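Local coordinates for ribokinase, putative (Burkholderia thailandensis, PDB 3B1N), which probably phosphorylates nucleosides with ATP as a pfkB-family (ribokinase-like) kinase, and binds ADP and the nucleoside analogue mizoribine, at residues K134-G142 and T153-P162; F174-E184 and L198-S206. One frame throughout, in Å; residues are numbered along the deposited sequence.

How the interactions relate
Interaction 1 joins a strand of the large mixed sheet to the helix packed on it, whereas interaction 2 lies between two helices of the same alpha/beta core. Interaction 1 is the more buried: 134-142 and 153-162 pack strand 138-141 under helix 146-158 with aliphatic side chains and a single backbone hydrogen bond. Interaction 2, between helices 176-185 and 193-203, is nearer the surface; it keeps an apolar centre but adds a tryptophan stacked on an arginine, and a lysine bonded to a backbone carbonyl, and a sodium ion sits at one end. The two share no element, yet a salt bridge between Glu154 OE2 and Arg181 NE (3.0 Å) links helices 146-158 and 176-185, and Thr153 packs against Ser182.

Interaction 1: residues K134-G142 and T153-P162; sequences KDIKLAIVG and TEELAQAGVP
This is a buried, largely apolar contact of a strand with the helix that covers it, closed at one end by backbone pairing: Ala139 and Val141 of strand 138-141 meet Leu156 and Thr153, while Ala139 N donates to Pro162 O (3.0 Å). The carbonyl of Pro162 takes this N-H in its own plane, and Leu138 CA adds a C-H...O approach to the same oxygen. Leu156 CD1 does most of the touching on the helix, lying 3.5 Å from Val141 CG2, tighter than usual for two carbons, and it also meets Ala139 CB. Val141 and Leu156 run past each other in opposite directions. With its CG1 trans to the backbone N (chi1 176°), Val141 brings that methyl across Thr153 CG2 at roughly a right angle, 3.9 Å away; Thr153 OG1 bonds instead to Val150 O.

The segments hold the first strand and the connecting helix of a beta-alpha-beta crossover in the Rossmann-like core of the ribokinase fold, and Pro162 leads into the next parallel strand, 163-165. Strand and helix axes run nearly antiparallel, 161° apart. A Schellman motif with Gly160 at positive phi ends the helix and turns the chain back. Beyond it, Val161 CG1 reaches Ile136 CG2 (3.7 Å), and the ring of Pro162 sets CG and CD against Lys137 O, each at 3.3 Å.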
loop_
_atom_site.group_PDB
_atom_site.type_symbol
_atom_site.label_atom_id
_atom_site.label_comp_id
_atom_site.label_asym_id
_atom_site.label_seq_id
_atom_site.Cartn_x
_atom_site.Cartn_y
_atom_site.Cartn_z
ATOM N N LYS B 134 -12.151 -28.002 22.225
ATOM C CA LYS B 134 -13.228 -28.957 22.556
ATOM C C LYS B 134 -14.565 -28.668 21.889
ATOM O O LYS B 134 -14.994 -27.503 21.777
ATOM C CB LYS B 134 -13.399 -29.110 24.081
ATOM C CG LYS B 134 -12.267 -29.963 24.714
ATOM C CD LYS B 134 -12.807 -30.865 25.844
ATOM C CE LYS B 134 -11.690 -31.705 26.515
ATOM N NZ LYS B 134 -11.103 -32.782 25.651
ATOM N N ASP B 135 -15.210 -29.748 21.451
ATOM C CA ASP B 135 -16.594 -29.684 20.944
ATOM C C ASP B 135 -16.724 -28.610 19.863
ATOM O O ASP B 135 -17.588 -27.716 19.891
ATOM C CB ASP B 135 -17.592 -29.507 22.092
ATOM C CG ASP B 135 -17.662 -30.757 22.975
ATOM O OD1 ASP B 135 -17.921 -31.857 22.421
ATOM O OD2 ASP B 135 -17.425 -30.660 24.201
ATOM N N ILE B 136 -15.811 -28.730 18.918
ATOM C CA ILE B 136 -15.854 -27.919 17.731
ATOM C C ILE B 136 -16.542 -28.778 16.703
ATOM O O ILE B 136 -16.158 -29.931 16.463
ATOM C CB ILE B 136 -14.400 -27.568 17.286
ATOM C CG1 ILE B 136 -13.739 -26.613 18.303
ATOM C CG2 ILE B 136 -14.358 -26.977 15.871
ATOM C CD1 ILE B 136 -14.529 -25.331 18.721
ATOM N N LYS B 137 -17.548 -28.230 16.050
ATOM C CA LYS B 137 -18.161 -28.982 14.967
ATOM C C LYS B 137 -17.728 -28.616 13.547
ATOM O O LYS B 137 -17.973 -29.363 12.592
ATOM C CB LYS B 137 -19.669 -28.931 15.065
ATOM C CG LYS B 137 -20.314 -27.615 15.182
ATOM C CD LYS B 137 -21.757 -27.962 15.643
ATOM C CE LYS B 137 -22.518 -26.837 16.212
ATOM N NZ LYS B 137 -23.926 -27.326 16.337
ATOM N N LEU B 138 -17.012 -27.483 13.450
ATOM C CA LEU B 138 -16.680 -26.940 12.141
ATOM C C LEU B 138 -15.569 -25.931 12.398
ATOM O O LEU B 138 -15.513 -25.319 13.456
ATOM C CB LEU B 138 -17.898 -26.247 11.506
ATOM C CG LEU B 138 -17.763 -25.592 10.129
ATOM C CD1 LEU B 138 -17.284 -26.501 9.007
ATOM C CD2 LEU B 138 -19.069 -24.842 9.720
ATOM N N ALA B 139 -14.682 -25.779 11.412
ATOM C CA ALA B 139 -13.588 -24.792 11.562
ATOM C C ALA B 139 -13.251 -24.152 10.241
ATOM O O ALA B 139 -13.637 -24.632 9.181
ATOM C CB ALA B 139 -12.339 -25.479 12.139
ATOM N N ILE B 140 -12.443 -23.085 10.309
ATOM C CA ILE B 140 -11.785 -22.544 9.130
ATOM C C ILE B 140 -10.342 -22.255 9.532
ATOM O O ILE B 140 -10.094 -21.827 10.666
ATOM C CB ILE B 140 -12.474 -21.220 8.661
ATOM C CG1 ILE B 140 -11.786 -20.729 7.335
ATOM C CG2 ILE B 140 -12.597 -20.171 9.758
ATOM C CD1 ILE B 140 -12.726 -19.723 6.570
ATOM N N VAL B 141 -9.437 -22.500 8.604
ATOM C CA VAL B 141 -8.027 -22.098 8.773
ATOM C C VAL B 141 -7.762 -21.038 7.706
ATOM O O VAL B 141 -7.778 -21.319 6.502
ATOM C CB VAL B 141 -7.070 -23.281 8.595
ATOM C CG1 VAL B 141 -5.579 -22.780 8.678
ATOM C CG2 VAL B 141 -7.367 -24.403 9.663
ATOM N N GLY B 142 -7.527 -19.798 8.156
ATOM C CA GLY B 142 -7.277 -18.712 7.248
ATOM C C GLY B 142 -5.876 -18.168 7.410
ATOM O O GLY B 142 -5.072 -18.732 8.170
ATOM N N THR B 153 -4.148 -27.120 10.046
ATOM C CA THR B 153 -4.701 -28.027 9.048
ATOM C C THR B 153 -4.441 -29.484 9.388
ATOM O O THR B 153 -5.358 -30.306 9.267
ATOM C CB THR B 153 -4.288 -27.717 7.617
ATOM O OG1 THR B 153 -2.901 -27.943 7.429
ATOM C CG2 THR B 153 -4.590 -26.272 7.333
ATOM N N GLU B 154 -3.200 -29.773 9.796
ATOM C CA GLU B 154 -2.863 -31.139 10.203
ATOM C C GLU B 154 -3.716 -31.595 11.379
ATOM O O GLU B 154 -4.264 -32.711 11.367
ATOM C CB GLU B 154 -1.348 -31.254 10.514
ATOM C CG GLU B 154 -0.449 -31.083 9.277
ATOM C CD GLU B 154 -0.474 -32.308 8.346
ATOM O OE1 GLU B 154 -0.962 -33.400 8.748
ATOM O OE2 GLU B 154 0.014 -32.183 7.208
ATOM N N GLU B 155 -3.843 -30.756 12.385
ATOM C CA GLU B 155 -4.527 -31.114 13.614
ATOM C C GLU B 155 -6.022 -31.243 13.423
ATOM O O GLU B 155 -6.654 -32.147 13.946
ATOM C CB GLU B 155 -4.216 -30.123 14.690
ATOM C CG GLU B 155 -2.755 -30.278 15.153
ATOM C CD GLU B 155 -2.408 -29.409 16.294
ATOM O OE1 GLU B 155 -3.335 -28.726 16.790
ATOM O OE2 GLU B 155 -1.205 -29.401 16.699
ATOM N N LEU B 156 -6.618 -30.331 12.659
ATOM C CA LEU B 156 -8.050 -30.464 12.460
ATOM C C LEU B 156 -8.384 -31.733 11.675
ATOM O O LEU B 156 -9.397 -32.398 11.954
ATOM C CB LEU B 156 -8.631 -29.194 11.785
ATOM C CG LEU B 156 -8.663 -27.973 12.688
ATOM C CD1 LEU B 156 -8.788 -26.743 11.787
ATOM C CD2 LEU B 156 -9.829 -28.027 13.695
ATOM N N ALA B 157 -7.554 -32.077 10.684
ATOM C CA ALA B 157 -7.799 -33.248 9.825
ATOM C C ALA B 157 -7.654 -34.492 10.674
ATOM O O ALA B 157 -8.402 -35.441 10.505
ATOM C CB ALA B 157 -6.812 -33.278 8.665
ATOM N N GLN B 158 -6.716 -34.471 11.605
ATOM C CA GLN B 158 -6.488 -35.682 12.379
ATOM C C GLN B 158 -7.575 -35.853 13.450
ATOM O O GLN B 158 -7.980 -36.984 13.764
ATOM C CB GLN B 158 -5.060 -35.680 12.872
ATOM C CG GLN B 158 -4.828 -35.073 14.178
ATOM C CD GLN B 158 -4.502 -36.150 15.176
ATOM O OE1 GLN B 158 -3.567 -36.933 14.962
ATOM N NE2 GLN B 158 -5.279 -36.221 16.266
ATOM N N ALA B 159 -8.111 -34.741 13.949
ATOM C CA ALA B 159 -9.262 -34.749 14.859
ATOM C C ALA B 159 -10.609 -35.005 14.168
ATOM O O ALA B 159 -11.639 -35.119 14.850
ATOM C CB ALA B 159 -9.321 -33.459 15.646
ATOM N N GLY B 160 -10.603 -35.059 12.834
ATOM C CA GLY B 160 -11.809 -35.281 12.036
ATOM C C GLY B 160 -12.814 -34.125 12.098
ATOM O O GLY B 160 -14.005 -34.331 11.917
ATOM N N VAL B 161 -12.340 -32.897 12.331
ATOM C CA VAL B 161 -13.241 -31.718 12.322
ATOM C C VAL B 161 -13.307 -31.195 10.901
ATOM O O VAL B 161 -12.248 -30.972 10.298
ATOM C CB VAL B 161 -12.722 -30.608 13.288
ATOM C CG1 VAL B 161 -13.592 -29.326 13.170
ATOM C CG2 VAL B 161 -12.671 -31.093 14.728
ATOM N N PRO B 162 -14.527 -31.065 10.315
ATOM C CA PRO B 162 -14.617 -30.530 8.932
ATOM C C PRO B 162 -14.122 -29.067 8.946
ATOM O O PRO B 162 -14.430 -28.349 9.877
ATOM C CB PRO B 162 -16.099 -30.584 8.605
ATOM C CG PRO B 162 -16.824 -30.892 9.861
ATOM C CD PRO B 162 -15.855 -31.311 10.927
#

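Interaction 2: residues F174-E184 and L198-S206; sequences FDGATLRRSIE and LVCDKTGWS. With NA (sodium ion), chain H.
One face of the Trp205 indole carries Arg180 CG, 3.6 Å from the centre of the six-membered ring and 16° off its normal, a CH-pi contact; Thr203 CB lies over the same face, offset toward the rim. At the edge of the ring, Glu184 OE1 lies in its plane and Ile183 CG2 close to it, the latter 3.9 Å from Trp205 CZ3. Outside the two segments, Arg213 adds a cation-pi contact to the indole. The guanidinium of Arg180 stands steeply to the indole, their planes 72° apart. Gly176 O lies over the centre of one guanidinium face. At the edge, a bend at chi3 (-65°) turns the end of the chain so that Arg180 NH2 donates to Thr203 O (2.9 Å), coming from above the carbonyl plane.

These residues line the crossing of helices 176-185 and 193-203, which precede and follow strand 188-192 in the alpha/beta core of the ribokinase fold; the axes of 176-184 and 198-203 come within 9.1 Å. Gly176 lets the backbones close in, its CA 3.4 Å from Lys202 O. In the apolar middle, Ile183 CD1 meets Val199 CG1 tip to tip at 3.7 Å, and Leu179 crosses Thr203 CG2 at about a right angle. Lys202 bends at its own chi3 to bring NZ to Phe174 O (2.8 Å), and NZ also bonds Leu171 O. Asp175 OD2 caps helix 176-185 by accepting from both Thr178 N and Thr178 OG1. Toward the C-terminal end of this helix, the carbonyl oxygens Ile183 O and Glu184 O bind the sodium ion, together with the backbone oxygens of Ala186 and Arg213 and a water.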
loop_
_atom_site.group_PDB
_atom_site.type_symbol
_atom_site.label_atom_id
_atom_site.label_comp_id
_atom_site.label_asym_id
_atom_site.label_seq_id
_atom_site.Cartn_x
_atom_site.Cartn_y
_atom_site.Cartn_z
ATOM N N PHE B 174 3.648 -20.647 1.270
ATOM C CA PHE B 174 3.491 -22.058 0.905
ATOM C C PHE B 174 4.408 -22.420 -0.266
ATOM O O PHE B 174 4.702 -21.580 -1.111
ATOM C CB PHE B 174 2.037 -22.364 0.509
ATOM C CG PHE B 174 1.106 -22.503 1.688
ATOM C CD1 PHE B 174 0.744 -23.751 2.176
ATOM C CD2 PHE B 174 0.616 -21.368 2.333
ATOM C CE1 PHE B 174 -0.079 -23.877 3.299
ATOM C CE2 PHE B 174 -0.197 -21.487 3.410
ATOM C CZ PHE B 174 -0.567 -22.749 3.894
ATOM N N ASP B 175 4.889 -23.660 -0.302
ATOM C CA ASP B 175 5.370 -24.228 -1.574
ATOM C C ASP B 175 4.349 -25.199 -2.101
ATOM O O ASP B 175 3.305 -25.416 -1.467
ATOM C CB ASP B 175 6.740 -24.900 -1.443
ATOM C CG ASP B 175 6.770 -25.999 -0.393
ATOM O OD1 ASP B 175 7.905 -26.421 -0.043
ATOM O OD2 ASP B 175 5.696 -26.459 0.089
ATOM N N GLY B 176 4.635 -25.773 -3.270
ATOM C CA GLY B 176 3.718 -26.712 -3.886
ATOM C C GLY B 176 3.367 -27.910 -3.030
ATOM O O GLY B 176 2.196 -28.293 -2.959
ATOM N N ALA B 177 4.362 -28.478 -2.343
ATOM C CA ALA B 177 4.150 -29.699 -1.588
ATOM C C ALA B 177 3.236 -29.478 -0.367
ATOM O O ALA B 177 2.287 -30.248 -0.153
ATOM C CB ALA B 177 5.498 -30.323 -1.181
ATOM N N THR B 178 3.509 -28.416 0.396
ATOM C CA THR B 178 2.693 -28.100 1.579
ATOM C C THR B 178 1.299 -27.632 1.157
ATOM O O THR B 178 0.307 -27.917 1.833
ATOM C CB THR B 178 3.336 -27.045 2.504
ATOM O OG1 THR B 178 3.643 -25.863 1.754
ATOM C CG2 THR B 178 4.619 -27.600 3.149
ATOM N N LEU B 179 1.214 -26.937 0.030
ATOM C CA LEU B 179 -0.097 -26.505 -0.452
ATOM C C LEU B 179 -0.974 -27.678 -0.917
ATOM O O LEU B 179 -2.153 -27.795 -0.521
ATOM C CB LEU B 179 0.062 -25.404 -1.515
ATOM C CG LEU B 179 -1.212 -24.722 -2.010
ATOM C CD1 LEU B 179 -2.017 -24.114 -0.814
ATOM C CD2 LEU B 179 -0.904 -23.671 -3.030
ATOM N N ARG B 180 -0.414 -28.565 -1.746
ATOM C CA ARG B 180 -1.124 -29.796 -2.115
ATOM C C ARG B 180 -1.554 -30.616 -0.894
ATOM O O ARG B 180 -2.701 -31.068 -0.821
ATOM C CB ARG B 180 -0.251 -30.663 -3.033
ATOM C CG ARG B 180 -0.142 -30.163 -4.469
ATOM C CD ARG B 180 0.563 -31.216 -5.364
ATOM N NE ARG B 180 1.959 -31.417 -4.943
ATOM C CZ ARG B 180 2.985 -30.682 -5.365
ATOM N NH1 ARG B 180 4.204 -30.938 -4.900
ATOM N NH2 ARG B 180 2.796 -29.670 -6.211
ATOM N N ARG B 181 -0.662 -30.776 0.082
ATOM C CA ARG B 181 -1.014 -31.523 1.301
ATOM C C ARG B 181 -2.193 -30.883 2.038
ATOM O O ARG B 181 -3.133 -31.570 2.459
ATOM C CB ARG B 181 0.201 -31.695 2.208
ATOM C CG ARG B 181 -0.101 -32.193 3.614
ATOM C CD ARG B 181 -0.600 -33.625 3.601
ATOM N NE ARG B 181 -0.621 -34.129 4.967
ATOM C CZ ARG B 181 -1.042 -35.338 5.314
ATOM N NH1 ARG B 181 -1.467 -36.191 4.392
ATOM N NH2 ARG B 181 -1.044 -35.682 6.587
ATOM N N SER B 182 -2.151 -29.558 2.166
ATOM C CA SER B 182 -3.214 -28.844 2.894
ATOM C C SER B 182 -4.578 -29.031 2.254
ATOM O O SER B 182 -5.580 -29.207 2.964
ATOM C CB SER B 182 -2.837 -27.359 3.014
ATOM O OG SER B 182 -1.665 -27.229 3.784
ATOM N N ILE B 183 -4.615 -28.988 0.923
ATOM C CA ILE B 183 -5.829 -29.191 0.152
ATOM C C ILE B 183 -6.321 -30.637 0.266
ATOM O O ILE B 183 -7.545 -30.856 0.411
ATOM C CB ILE B 183 -5.601 -28.813 -1.317
ATOM C CG1 ILE B 183 -5.387 -27.292 -1.430
ATOM C CG2 ILE B 183 -6.760 -29.266 -2.197
ATOM C CD1 ILE B 183 -4.737 -26.853 -2.759
ATOM N N GLU B 184 -5.395 -31.609 0.219
ATOM C CA GLU B 184 -5.780 -33.006 0.496
ATOM C C GLU B 184 -6.520 -33.151 1.850
ATOM O O GLU B 184 -7.606 -33.725 1.928
ATOM C CB GLU B 184 -4.560 -33.959 0.411
ATOM C CG GLU B 184 -4.103 -34.262 -1.045
ATOM C CD GLU B 184 -2.632 -34.658 -1.138
ATOM O OE1 GLU B 184 -2.107 -34.814 -2.284
ATOM O OE2 GLU B 184 -1.990 -34.808 -0.057
ATOM N N LEU B 198 -3.355 -18.528 -8.308
ATOM C CA LEU B 198 -2.082 -18.791 -7.663
ATOM C C LEU B 198 -2.044 -20.197 -7.082
ATOM O O LEU B 198 -0.983 -20.840 -7.100
ATOM C CB LEU B 198 -1.820 -17.736 -6.577
ATOM C CG LEU B 198 -1.017 -16.480 -6.905
ATOM C CD1 LEU B 198 -1.449 -15.831 -8.190
ATOM C CD2 LEU B 198 -1.130 -15.538 -5.754
ATOM N N VAL B 199 -3.181 -20.694 -6.575
ATOM C CA VAL B 199 -3.196 -22.070 -6.032
ATOM C C VAL B 199 -2.953 -23.108 -7.148
ATOM O O VAL B 199 -2.154 -24.060 -6.963
ATOM C CB VAL B 199 -4.522 -22.367 -5.307
ATOM C CG1 VAL B 199 -4.615 -23.891 -4.955
ATOM C CG2 VAL B 199 -4.606 -21.528 -3.989
ATOM N N CYS B 200 -3.656 -22.927 -8.264
ATOM C CA CYS B 200 -3.480 -23.814 -9.440
ATOM C C CYS B 200 -2.023 -23.761 -9.887
ATOM O O CYS B 200 -1.383 -24.803 -10.084
ATOM C CB CYS B 200 -4.362 -23.331 -10.553
ATOM S SG CYS B 200 -6.089 -23.687 -10.303
ATOM N N ASP B 201 -1.475 -22.553 -10.012
ATOM C CA ASP B 201 -0.058 -22.405 -10.428
ATOM C C ASP B 201 0.913 -23.116 -9.494
ATOM O O ASP B 201 1.833 -23.810 -9.954
ATOM C CB ASP B 201 0.338 -20.939 -10.528
ATOM C CG ASP B 201 -0.284 -20.235 -11.716
ATOM O OD1 ASP B 201 -1.011 -20.856 -12.543
ATOM O OD2 ASP B 201 -0.047 -19.006 -11.799
ATOM N N LYS B 202 0.721 -22.974 -8.188
ATOM C CA LYS B 202 1.689 -23.485 -7.210
ATOM C C LYS B 202 1.553 -25.002 -7.028
ATOM O O LYS B 202 2.551 -25.720 -6.870
ATOM C CB LYS B 202 1.572 -22.720 -5.871
ATOM C CG LYS B 202 2.471 -23.214 -4.707
ATOM C CD LYS B 202 2.666 -22.120 -3.617
ATOM C CE LYS B 202 3.669 -21.023 -4.080
ATOM N NZ LYS B 202 3.655 -19.891 -3.097
ATOM N N THR B 203 0.318 -25.490 -7.042
ATOM C CA THR B 203 0.097 -26.924 -6.870
ATOM C C THR B 203 0.411 -27.699 -8.137
ATOM O O THR B 203 0.714 -28.909 -8.069
ATOM C CB THR B 203 -1.363 -27.267 -6.497
ATOM O OG1 THR B 203 -2.246 -26.804 -7.526
ATOM C CG2 THR B 203 -1.752 -26.718 -5.117
ATOM N N GLY B 204 0.290 -27.038 -9.286
ATOM C CA GLY B 204 0.334 -27.745 -10.569
ATOM C C GLY B 204 -0.971 -28.439 -10.895
ATOM O O GLY B 204 -1.039 -29.249 -11.816
ATOM N N TRP B 205 -2.018 -28.146 -10.128
ATOM C CA TRP B 205 -3.336 -28.717 -10.343
ATOM C C TRP B 205 -4.231 -27.731 -11.094
ATOM O O TRP B 205 -4.064 -26.488 -10.981
ATOM C CB TRP B 205 -4.004 -29.111 -9.015
ATOM C CG TRP B 205 -3.407 -30.295 -8.307
ATOM C CD1 TRP B 205 -2.711 -31.333 -8.878
ATOM C CD2 TRP B 205 -3.509 -30.607 -6.908
ATOM N NE1 TRP B 205 -2.344 -32.240 -7.915
ATOM C CE2 TRP B 205 -2.820 -31.823 -6.696
ATOM C CE3 TRP B 205 -4.102 -29.966 -5.808
ATOM C CZ2 TRP B 205 -2.719 -32.418 -5.438
ATOM C CZ3 TRP B 205 -3.984 -30.548 -4.554
ATOM C CH2 TRP B 205 -3.296 -31.770 -4.376
ATOM N N SER B 206 -5.180 -28.291 -11.841
ATOM C CA SER B 206 -6.255 -27.564 -12.486
ATOM C C SER B 206 -7.362 -27.388 -11.455
ATOM O O SER B 206 -7.328 -28.059 -10.433
ATOM C CB SER B 206 -6.766 -28.383 -13.677
ATOM O OG SER B 206 -7.382 -29.590 -13.215
HETATM NA NA NA H . -9.335 -32.431 0.950
HETATM O O HOH W 1 -10.839 -34.279 1.600
#